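Local coordinates for protein CRISPR system Cmr subunit Cmr1-1 (Pyrococcus furiosus, PDB 4W8Z) that binds RNA and, together with Cmr6, caps the elongated type III-B Cmr ribonucleoprotein complex of CRISPR antiviral defence, at residues E32-M42 / L149-R160; S81-L91 / T118-V129. All coordinates share one frame; numbering follows the deposited sequence.

Contact 1 (E32-M42 / L149-R160); sequences EVRSPSIKGAM and LVSLGSVGFRSR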
loop_
_atom_site.group_PDB
_atom_site.type_symbol
_atom_site.label_atom_id
_atom_site.label_comp_id
_atom_site.label_asym_id
_atom_site.label_seq_id
_atom_site.Cartn_x
_atom_site.Cartn_y
_atom_site.Cartn_z
ATOM N N GLU A 32 -6.853 14.896 -6.191
ATOM C CA GLU A 32 -7.250 13.488 -6.155
ATOM C C GLU A 32 -6.128 12.622 -6.710
ATOM O O GLU A 32 -5.933 11.484 -6.278
ATOM C CB GLU A 32 -8.541 13.251 -6.950
ATOM C CG GLU A 32 -8.925 11.778 -7.135
ATOM C CD GLU A 32 -9.377 11.104 -5.844
ATOM O OE1 GLU A 32 -9.807 11.819 -4.910
ATOM O OE2 GLU A 32 -9.301 9.855 -5.764
ATOM N N VAL A 33 -5.385 13.171 -7.664
ATOM C CA VAL A 33 -4.287 12.447 -8.288
ATOM C C VAL A 33 -3.067 12.455 -7.371
ATOM O O VAL A 33 -2.057 13.105 -7.655
ATOM C CB VAL A 33 -3.927 13.048 -9.664
ATOM C CG1 VAL A 33 -2.996 12.118 -10.431
ATOM C CG2 VAL A 33 -5.189 13.287 -10.468
ATOM N N ARG A 34 -3.182 11.745 -6.254
ATOM C CA ARG A 34 -2.044 11.500 -5.377
ATOM C C ARG A 34 -1.179 10.391 -5.955
ATOM O O ARG A 34 -1.680 9.345 -6.363
ATOM C CB ARG A 34 -2.496 11.122 -3.967
ATOM C CG ARG A 34 -2.570 12.284 -2.988
ATOM C CD ARG A 34 -2.298 11.813 -1.558
ATOM N NE ARG A 34 -3.081 10.630 -1.197
ATOM C CZ ARG A 34 -2.575 9.410 -1.030
ATOM N NH1 ARG A 34 -1.275 9.194 -1.188
ATOM N NH2 ARG A 34 -3.374 8.404 -0.701
ATOM N N SER A 35 0.126 10.619 -5.985
ATOM C CA SER A 35 1.041 9.643 -6.554
ATOM C C SER A 35 2.274 9.480 -5.677
ATOM O O SER A 35 3.282 10.153 -5.893
ATOM C CB SER A 35 1.443 10.055 -7.970
ATOM O OG SER A 35 2.152 9.022 -8.626
ATOM N N PRO A 36 2.189 8.596 -4.667
ATOM C CA PRO A 36 3.329 8.300 -3.794
ATOM C C PRO A 36 4.558 7.847 -4.572
ATOM O O PRO A 36 4.471 6.931 -5.396
ATOM C CB PRO A 36 2.807 7.164 -2.910
ATOM C CG PRO A 36 1.334 7.389 -2.862
ATOM C CD PRO A 36 0.966 7.903 -4.223
ATOM N N SER A 37 5.689 8.497 -4.321
ATOM C CA SER A 37 6.953 8.099 -4.924
ATOM C C SER A 37 7.566 7.001 -4.073
ATOM O O SER A 37 7.072 6.709 -2.984
ATOM C CB SER A 37 7.905 9.290 -5.034
ATOM O OG SER A 37 8.360 9.693 -3.752
ATOM N N ILE A 38 8.639 6.391 -4.562
ATOM C CA ILE A 38 9.336 5.373 -3.789
ATOM C C ILE A 38 9.903 5.966 -2.499
ATOM O O ILE A 38 9.751 5.383 -1.424
ATOM C CB ILE A 38 10.461 4.727 -4.609
ATOM C CG1 ILE A 38 9.867 4.010 -5.821
ATOM C CG2 ILE A 38 11.267 3.762 -3.754
ATOM C CD1 ILE A 38 10.870 3.183 -6.592
ATOM N N LYS A 39 10.538 7.131 -2.607
ATOM C CA LYS A 39 11.071 7.823 -1.438
ATOM C C LYS A 39 9.956 8.181 -0.461
ATOM O O LYS A 39 10.099 8.013 0.750
ATOM C CB LYS A 39 11.825 9.090 -1.849
ATOM C CG LYS A 39 12.941 8.862 -2.853
ATOM C CD LYS A 39 13.773 10.122 -3.026
ATOM C CE LYS A 39 14.748 9.988 -4.179
ATOM N NZ LYS A 39 15.554 11.230 -4.353
ATOM N N GLY A 40 8.843 8.670 -0.998
ATOM C CA GLY A 40 7.713 9.077 -0.179
ATOM C C GLY A 40 7.042 7.909 0.514
ATOM O O GLY A 40 6.656 8.004 1.681
ATOM N N ALA A 41 6.908 6.800 -0.205
ATOM C CA ALA A 41 6.278 5.606 0.342
ATOM C C ALA A 41 7.151 4.930 1.403
ATOM O O ALA A 41 6.634 4.380 2.377
ATOM C CB ALA A 41 5.954 4.635 -0.769
ATOM N N MET A 42 8.468 4.968 1.206
ATOM C CA MET A 42 9.413 4.468 2.203
ATOM C C MET A 42 9.259 5.245 3.503
ATOM O O MET A 42 9.210 4.664 4.590
ATOM C CB MET A 42 10.855 4.575 1.697
ATOM C CG MET A 42 11.255 3.506 0.690
ATOM S SD MET A 42 12.941 3.728 0.091
ATOM C CE MET A 42 13.843 3.703 1.636
ATOM N N LEU A 149 7.621 -1.538 1.995
ATOM C CA LEU A 149 6.989 -0.948 0.819
ATOM C C LEU A 149 6.715 -1.995 -0.262
ATOM O O LEU A 149 5.654 -1.995 -0.881
ATOM C CB LEU A 149 7.864 0.173 0.253
ATOM C CG LEU A 149 7.487 0.707 -1.128
ATOM C CD1 LEU A 149 6.037 1.156 -1.139
ATOM C CD2 LEU A 149 8.411 1.850 -1.528
ATOM N N VAL A 150 7.673 -2.890 -0.482
ATOM C CA VAL A 150 7.517 -3.925 -1.494
ATOM C C VAL A 150 6.584 -5.038 -1.018
ATOM O O VAL A 150 5.788 -5.569 -1.792
ATOM C CB VAL A 150 8.885 -4.523 -1.891
ATOM C CG1 VAL A 150 8.713 -5.640 -2.912
ATOM C CG2 VAL A 150 9.795 -3.436 -2.447
ATOM N N SER A 151 6.670 -5.371 0.265
ATOM C CA SER A 151 5.902 -6.484 0.825
ATOM C C SER A 151 4.421 -6.174 1.071
ATOM O O SER A 151 3.565 -7.044 0.884
ATOM C CB SER A 151 6.541 -6.946 2.131
ATOM O OG SER A 151 7.840 -7.459 1.895
ATOM N N LEU A 152 4.115 -4.946 1.486
ATOM C CA LEU A 152 2.741 -4.595 1.849
ATOM C C LEU A 152 2.211 -3.353 1.130
ATOM O O LEU A 152 1.006 -3.090 1.131
ATOM C CB LEU A 152 2.639 -4.380 3.359
ATOM C CG LEU A 152 3.136 -5.508 4.264
ATOM C CD1 LEU A 152 3.409 -4.963 5.647
ATOM C CD2 LEU A 152 2.131 -6.645 4.324
ATOM N N GLY A 153 3.106 -2.582 0.525
ATOM C CA GLY A 153 2.709 -1.333 -0.087
ATOM C C GLY A 153 2.707 -1.361 -1.600
ATOM O O GLY A 153 2.522 -2.410 -2.215
ATOM N N SER A 154 2.926 -0.187 -2.184
ATOM C CA SER A 154 2.879 0.035 -3.622
ATOM C C SER A 154 3.105 1.520 -3.867
ATOM O O SER A 154 3.130 2.304 -2.918
ATOM C CB SER A 154 1.542 -0.410 -4.213
ATOM O OG SER A 154 0.469 0.129 -3.464
ATOM N N VAL A 155 3.273 1.916 -5.126
ATOM C CA VAL A 155 3.540 3.321 -5.442
ATOM C C VAL A 155 2.715 3.843 -6.621
ATOM O O VAL A 155 2.313 3.083 -7.502
ATOM C CB VAL A 155 5.034 3.547 -5.754
ATOM C CG1 VAL A 155 5.895 3.214 -4.544
ATOM C CG2 VAL A 155 5.455 2.717 -6.951
ATOM N N GLY A 156 2.461 5.148 -6.626
ATOM C CA GLY A 156 1.779 5.784 -7.736
ATOM C C GLY A 156 0.290 6.041 -7.555
ATOM O O GLY A 156 -0.293 5.766 -6.502
ATOM N N PHE A 157 -0.325 6.575 -8.606
ATOM C CA PHE A 157 -1.756 6.845 -8.608
ATOM C C PHE A 157 -2.547 5.540 -8.506
ATOM O O PHE A 157 -2.272 4.584 -9.236
ATOM C CB PHE A 157 -2.146 7.622 -9.870
ATOM C CG PHE A 157 -3.575 8.087 -9.886
ATOM C CD1 PHE A 157 -4.135 8.683 -8.770
ATOM C CD2 PHE A 157 -4.354 7.951 -11.030
ATOM C CE1 PHE A 157 -5.452 9.123 -8.782
ATOM C CE2 PHE A 157 -5.673 8.386 -11.048
ATOM C CZ PHE A 157 -6.221 8.973 -9.920
ATOM N N ARG A 158 -3.513 5.516 -7.587
ATOM C CA ARG A 158 -4.409 4.372 -7.373
ATOM C C ARG A 158 -3.704 3.127 -6.825
ATOM O O ARG A 158 -4.201 2.010 -6.970
ATOM C CB ARG A 158 -5.148 4.024 -8.671
ATOM C CG ARG A 158 -6.291 4.961 -8.990
ATOM C CD ARG A 158 -7.415 4.799 -7.975
ATOM N NE ARG A 158 -8.407 5.856 -8.109
ATOM C CZ ARG A 158 -8.418 6.970 -7.383
ATOM N NH1 ARG A 158 -7.493 7.165 -6.454
ATOM N NH2 ARG A 158 -9.356 7.888 -7.583
ATOM N N SER A 159 -2.570 3.325 -6.162
ATOM C CA SER A 159 -1.785 2.208 -5.633
ATOM C C SER A 159 -2.459 1.489 -4.453
ATOM O O SER A 159 -2.081 0.368 -4.112
ATOM C CB SER A 159 -0.390 2.692 -5.230
ATOM O OG SER A 159 -0.421 4.060 -4.859
ATOM N N ARG A 160 -3.455 2.122 -3.839
ATOM C CA ARG A 160 -4.265 1.452 -2.823
ATOM C C ARG A 160 -5.314 0.557 -3.473
ATOM O O ARG A 160 -6.002 -0.210 -2.795
ATOM C CB ARG A 160 -4.943 2.467 -1.905
ATOM C CG ARG A 160 -3.983 3.186 -0.972
ATOM C CD ARG A 160 -4.690 4.284 -0.204
ATOM N NE ARG A 160 -5.251 5.277 -1.108
ATOM C CZ ARG A 160 -6.089 6.242 -0.744
ATOM N NH1 ARG A 160 -6.484 6.351 0.519
ATOM N NH2 ARG A 160 -6.539 7.096 -1.649
#
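The ring of F157 is sandwiched between V33 and R158. CG1 of V33 sits over one face, offset toward the rim, in a CH-pi contact 4.1 Å from the ring centroid, while CG of R158 covers the opposite face. At the ring's edge, in plane, comes the carbonyl oxygen of R34; the O of E32 approaches another part of that edge, 3.5 Å from CE1 of F157. With CG anti to the backbone N (chi1 -173°), the ring lies along 32-34, between V33 and the side chain of the next residue, R158. The R158 guanidinium in turn has CZ of F157 over one face and E32 at its edge: NH2 of R158 donates to OE2 of E32 at 2.7 Å, on the anti side of the carboxylate. D318 also pairs with R158 and K314 with E32, so the charges form a small network. NH2 of R34 stands over the R160 guanidinium, 3.5 Å from CZ of R160.

In this RAMP-family region, the loop leading into helix 38-54 runs beside the glycine-rich loop that follows helix 136-152. One backbone bond joins them, G156 N to P36 O (3.0 Å), on a carbonyl lone pair. Further along, CB of A41 meets CD1 of L149 at 3.5 Å, and CD2 of L149 reaches M42 CG and I38 CG2. CG1 of V155 closes against A41 CB at 4.0 Å.

Contact 2 (S81-L91 / T118-V129); sequences SVTPLSSPKRL and THYYPPGSRFRV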
loop_
_atom_site.group_PDB
_atom_site.type_symbol
_atom_site.label_atom_id
_atom_site.label_comp_id
_atom_site.label_asym_id
_atom_site.label_seq_id
_atom_site.Cartn_x
_atom_site.Cartn_y
_atom_site.Cartn_z
ATOM N N SER A 81 18.553 6.944 -3.842
ATOM C CA SER A 81 18.623 7.219 -5.271
ATOM C C SER A 81 17.752 6.255 -6.065
ATOM O O SER A 81 17.911 5.038 -5.969
ATOM C CB SER A 81 20.070 7.144 -5.751
ATOM O OG SER A 81 20.894 7.995 -4.976
ATOM N N VAL A 82 16.826 6.803 -6.842
ATOM C CA VAL A 82 15.913 5.987 -7.631
ATOM C C VAL A 82 16.018 6.335 -9.111
ATOM O O VAL A 82 15.695 7.450 -9.517
ATOM C CB VAL A 82 14.446 6.170 -7.182
ATOM C CG1 VAL A 82 13.564 5.137 -7.850
ATOM C CG2 VAL A 82 14.320 6.080 -5.667
ATOM N N THR A 83 16.475 5.387 -9.918
ATOM C CA THR A 83 16.515 5.591 -11.360
ATOM C C THR A 83 15.724 4.498 -12.068
ATOM O O THR A 83 15.979 3.310 -11.866
ATOM C CB THR A 83 17.964 5.616 -11.904
ATOM O OG1 THR A 83 18.659 4.442 -11.476
ATOM C CG2 THR A 83 18.707 6.851 -11.406
ATOM N N PRO A 84 14.741 4.901 -12.887
ATOM C CA PRO A 84 14.002 3.946 -13.718
ATOM C C PRO A 84 14.898 3.362 -14.810
ATOM O O PRO A 84 15.739 4.070 -15.363
ATOM C CB PRO A 84 12.876 4.792 -14.313
ATOM C CG PRO A 84 13.401 6.190 -14.287
ATOM C CD PRO A 84 14.245 6.279 -13.053
ATOM N N LEU A 85 14.725 2.076 -15.098
ATOM C CA LEU A 85 15.542 1.397 -16.092
ATOM C C LEU A 85 14.723 1.104 -17.340
ATOM O O LEU A 85 15.254 0.674 -18.366
ATOM C CB LEU A 85 16.117 0.106 -15.512
ATOM C CG LEU A 85 16.852 0.304 -14.184
ATOM C CD1 LEU A 85 17.384 -1.019 -13.619
ATOM C CD2 LEU A 85 17.971 1.329 -14.336
ATOM N N SER A 86 13.422 1.349 -17.245
ATOM C CA SER A 86 12.524 1.142 -18.368
ATOM C C SER A 86 12.024 2.469 -18.905
ATOM O O SER A 86 12.066 3.489 -18.216
ATOM C CB SER A 86 11.340 0.265 -17.959
ATOM O OG SER A 86 11.776 -1.020 -17.551
ATOM N N SER A 87 11.552 2.450 -20.144
ATOM C CA SER A 87 10.924 3.620 -20.734
ATOM C C SER A 87 9.410 3.490 -20.632
ATOM O O SER A 87 8.866 2.392 -20.785
ATOM C CB SER A 87 11.355 3.788 -22.192
ATOM O OG SER A 87 11.080 2.615 -22.940
ATOM N N PRO A 88 8.723 4.607 -20.349
ATOM C CA PRO A 88 7.258 4.594 -20.315
ATOM C C PRO A 88 6.689 4.114 -21.642
ATOM O O PRO A 88 7.280 4.390 -22.682
ATOM C CB PRO A 88 6.900 6.057 -20.054
ATOM C CG PRO A 88 8.092 6.611 -19.344
ATOM C CD PRO A 88 9.278 5.909 -19.940
ATOM N N LYS A 89 5.570 3.399 -21.605
ATOM C CA LYS A 89 4.982 2.838 -22.816
ATOM C C LYS A 89 3.623 3.462 -23.102
ATOM O O LYS A 89 3.007 4.049 -22.216
ATOM C CB LYS A 89 4.852 1.320 -22.695
ATOM C CG LYS A 89 6.158 0.599 -22.386
ATOM C CD LYS A 89 7.143 0.710 -23.537
ATOM C CE LYS A 89 8.326 -0.227 -23.346
ATOM N NZ LYS A 89 9.192 0.157 -22.198
ATOM N N ARG A 90 3.165 3.332 -24.344
ATOM C CA ARG A 90 1.903 3.928 -24.773
ATOM C C ARG A 90 0.716 3.247 -24.099
ATOM O O ARG A 90 0.676 2.021 -23.985
ATOM C CB ARG A 90 1.767 3.843 -26.295
ATOM C CG ARG A 90 0.804 4.853 -26.893
ATOM C CD ARG A 90 1.240 6.272 -26.578
ATOM N NE ARG A 90 0.445 7.262 -27.299
ATOM C CZ ARG A 90 -0.741 7.706 -26.894
ATOM N NH1 ARG A 90 -1.392 8.608 -27.616
ATOM N NH2 ARG A 90 -1.278 7.247 -25.770
ATOM N N LEU A 91 -0.247 4.047 -23.653
ATOM C CA LEU A 91 -1.418 3.520 -22.961
ATOM C C LEU A 91 -2.512 3.098 -23.937
ATOM O O LEU A 91 -2.960 3.890 -24.767
ATOM C CB LEU A 91 -1.970 4.555 -21.979
ATOM C CG LEU A 91 -3.256 4.165 -21.243
ATOM C CD1 LEU A 91 -3.016 2.966 -20.339
ATOM C CD2 LEU A 91 -3.810 5.335 -20.448
ATOM N N THR A 118 -0.670 9.824 -21.253
ATOM C CA THR A 118 -0.478 9.077 -22.490
ATOM C C THR A 118 0.406 7.854 -22.280
ATOM O O THR A 118 0.298 6.865 -23.007
ATOM C CB THR A 118 0.140 9.960 -23.593
ATOM O OG1 THR A 118 1.171 10.782 -23.031
ATOM C CG2 THR A 118 -0.922 10.851 -24.211
ATOM N N HIS A 119 1.275 7.921 -21.278
ATOM C CA HIS A 119 2.178 6.814 -20.990
ATOM C C HIS A 119 2.092 6.344 -19.541
ATOM O O HIS A 119 1.668 7.086 -18.653
ATOM C CB HIS A 119 3.619 7.206 -21.323
ATOM C CG HIS A 119 3.824 7.589 -22.755
ATOM N ND1 HIS A 119 3.427 8.807 -23.263
ATOM C CD2 HIS A 119 4.383 6.913 -23.787
ATOM C CE1 HIS A 119 3.736 8.865 -24.547
ATOM N NE2 HIS A 119 4.316 7.731 -24.889
ATOM N N TYR A 120 2.503 5.100 -19.318
ATOM C CA TYR A 120 2.547 4.517 -17.984
ATOM C C TYR A 120 3.704 3.531 -17.913
ATOM O O TYR A 120 4.426 3.346 -18.894
ATOM C CB TYR A 120 1.223 3.823 -17.640
ATOM C CG TYR A 120 0.981 2.509 -18.365
ATOM C CD1 TYR A 120 0.891 2.455 -19.748
ATOM C CD2 TYR A 120 0.818 1.327 -17.658
ATOM C CE1 TYR A 120 0.665 1.255 -20.405
ATOM C CE2 TYR A 120 0.586 0.130 -18.305
ATOM C CZ TYR A 120 0.512 0.097 -19.675
ATOM O OH TYR A 120 0.285 -1.105 -20.306
ATOM N N TYR A 121 3.889 2.908 -16.756
ATOM C CA TYR A 121 4.886 1.855 -16.616
ATOM C C TYR A 121 4.192 0.502 -16.505
ATOM O O TYR A 121 3.611 0.182 -15.467
ATOM C CB TYR A 121 5.779 2.098 -15.399
ATOM C CG TYR A 121 6.770 3.229 -15.556
ATOM C CD1 TYR A 121 7.885 3.093 -16.377
ATOM C CD2 TYR A 121 6.604 4.427 -14.871
ATOM C CE1 TYR A 121 8.799 4.122 -16.517
ATOM C CE2 TYR A 121 7.514 5.461 -15.006
ATOM C CZ TYR A 121 8.608 5.300 -15.828
ATOM O OH TYR A 121 9.512 6.327 -15.961
ATOM N N PRO A 122 4.239 -0.292 -17.584
ATOM C CA PRO A 122 3.550 -1.586 -17.620
ATOM C C PRO A 122 4.271 -2.634 -16.780
ATOM O O PRO A 122 5.438 -2.422 -16.440
ATOM C CB PRO A 122 3.581 -1.951 -19.107
ATOM C CG PRO A 122 4.813 -1.296 -19.610
ATOM C CD PRO A 122 4.939 -0.005 -18.848
ATOM N N PRO A 123 3.580 -3.736 -16.430
ATOM C CA PRO A 123 4.213 -4.846 -15.706
ATOM C C PRO A 123 5.535 -5.257 -16.348
ATOM O O PRO A 123 5.580 -5.503 -17.552
ATOM C CB PRO A 123 3.178 -5.967 -15.812
ATOM C CG PRO A 123 1.874 -5.246 -15.894
ATOM C CD PRO A 123 2.141 -3.974 -16.654
ATOM N N GLY A 124 6.596 -5.318 -15.552
ATOM C CA GLY A 124 7.912 -5.625 -16.075
ATOM C C GLY A 124 8.820 -4.411 -16.044
ATOM O O GLY A 124 10.023 -4.529 -16.244
ATOM N N SER A 125 8.246 -3.237 -15.807
ATOM C CA SER A 125 9.039 -2.024 -15.656
ATOM C C SER A 125 9.987 -2.189 -14.482
ATOM O O SER A 125 9.583 -2.668 -13.424
ATOM C CB SER A 125 8.139 -0.807 -15.441
ATOM O OG SER A 125 7.323 -0.551 -16.577
ATOM N N ARG A 126 11.247 -1.808 -14.656
ATOM C CA ARG A 126 12.221 -1.979 -13.584
ATOM C C ARG A 126 12.787 -0.658 -13.084
ATOM O O ARG A 126 12.896 0.308 -13.838
ATOM C CB ARG A 126 13.353 -2.896 -14.039
ATOM C CG ARG A 126 12.923 -4.337 -14.202
ATOM C CD ARG A 126 14.103 -5.252 -14.397
ATOM N NE ARG A 126 13.661 -6.629 -14.580
ATOM C CZ ARG A 126 14.477 -7.666 -14.731
ATOM N NH1 ARG A 126 15.792 -7.488 -14.719
ATOM N NH2 ARG A 126 13.975 -8.883 -14.890
ATOM N N PHE A 127 13.133 -0.632 -11.800
ATOM C CA PHE A 127 13.666 0.560 -11.144
ATOM C C PHE A 127 14.846 0.172 -10.264
ATOM O O PHE A 127 14.807 -0.854 -9.585
ATOM C CB PHE A 127 12.589 1.255 -10.299
ATOM C CG PHE A 127 11.357 1.640 -11.076
ATOM C CD1 PHE A 127 10.367 0.704 -11.339
ATOM C CD2 PHE A 127 11.186 2.935 -11.543
ATOM C CE1 PHE A 127 9.238 1.047 -12.060
ATOM C CE2 PHE A 127 10.053 3.287 -12.259
ATOM C CZ PHE A 127 9.080 2.340 -12.517
ATOM N N ARG A 128 15.897 0.984 -10.286
ATOM C CA ARG A 128 17.019 0.784 -9.380
ATOM C C ARG A 128 16.861 1.658 -8.148
ATOM O O ARG A 128 16.629 2.861 -8.257
ATOM C CB ARG A 128 18.344 1.095 -10.070
ATOM C CG ARG A 128 19.518 1.157 -9.110
ATOM C CD ARG A 128 20.754 0.529 -9.723
ATOM N NE ARG A 128 20.416 -0.686 -10.460
ATOM C CZ ARG A 128 21.309 -1.540 -10.946
ATOM N NH1 ARG A 128 22.604 -1.323 -10.761
ATOM N NH2 ARG A 128 20.905 -2.614 -11.611
ATOM N N VAL A 129 16.976 1.051 -6.972
ATOM C CA VAL A 129 16.919 1.799 -5.726
ATOM C C VAL A 129 18.200 1.584 -4.933
ATOM O O VAL A 129 18.561 0.450 -4.619
ATOM C CB VAL A 129 15.707 1.393 -4.867
ATOM C CG1 VAL A 129 15.718 2.155 -3.557
ATOM C CG2 VAL A 129 14.409 1.645 -5.621
#
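Two short antiparallel strand pairings separated by loops join these segments: 81-84 with 126-129, at the border of the four-stranded sheet, and 89-90 with 119-120 further out. In the first, T83 and R128 form a hydrogen-bonded pair, T83 N to R128 O at 3.0 Å and R128 N to T83 O at 2.8 Å, and their side chains lie side by side, OG1 of T83 against CB of R128. R128 ends on E13 of the neighbouring strand. On the other face of the sheet, V82 packs on V129, and CB of P84 touches CD2 of F127 at 3.7 Å. L85 N still reaches R126 O, but next the S86 side chain takes over: its OG, anti to the carbonyl carbon (chi1 -62°), accepts from R126 N at 3.0 Å where a strand would offer a carbonyl.

The register shifts by two before the second pairing, and the type II turn P122-S125 falls in this gap within the 118-129 segment of the RAMP domain. CZ of F127 lies over one face of the Y121 ring, S86 O is at the ring's edge in plane, and P88 runs alongside, CG to OH of Y121. CG of K89 crosses P122 at 3.6 Å from its CG. K89 and Y120 then exchange two backbone bonds, K89 N to Y120 O being nearly straight at 166°. R90 lays its CD over a face of the H119 imidazole, 4.2 Å from the centroid. CD1 of L91 covers a face of Y120, whose ring also meets H21.

Contacts 1 and 2 lie about 14 Å apart between centres, both in the RAMP superfamily part of the chain. Contact 1 is about 6 Å from the centre of the chain and contact 2 about 19 Å, at the surface. Along the chain the order is 32-42, 81-91, 118-129, 149-160, so the two segments of contact 2 fall between those of contact 1; strand 126-133 leads directly into helix 136-152. The two contacts touch where helix 38-54 packs against the sheet: CD1 of I38 meets CG1 of V82 at 3.6 Å and CG2 of V129 at 4.0 Å. Through I38, the junction of loops and helices is thus connected to one edge strand of the four-stranded sheet, 79-84, and its neighbour, 126-133.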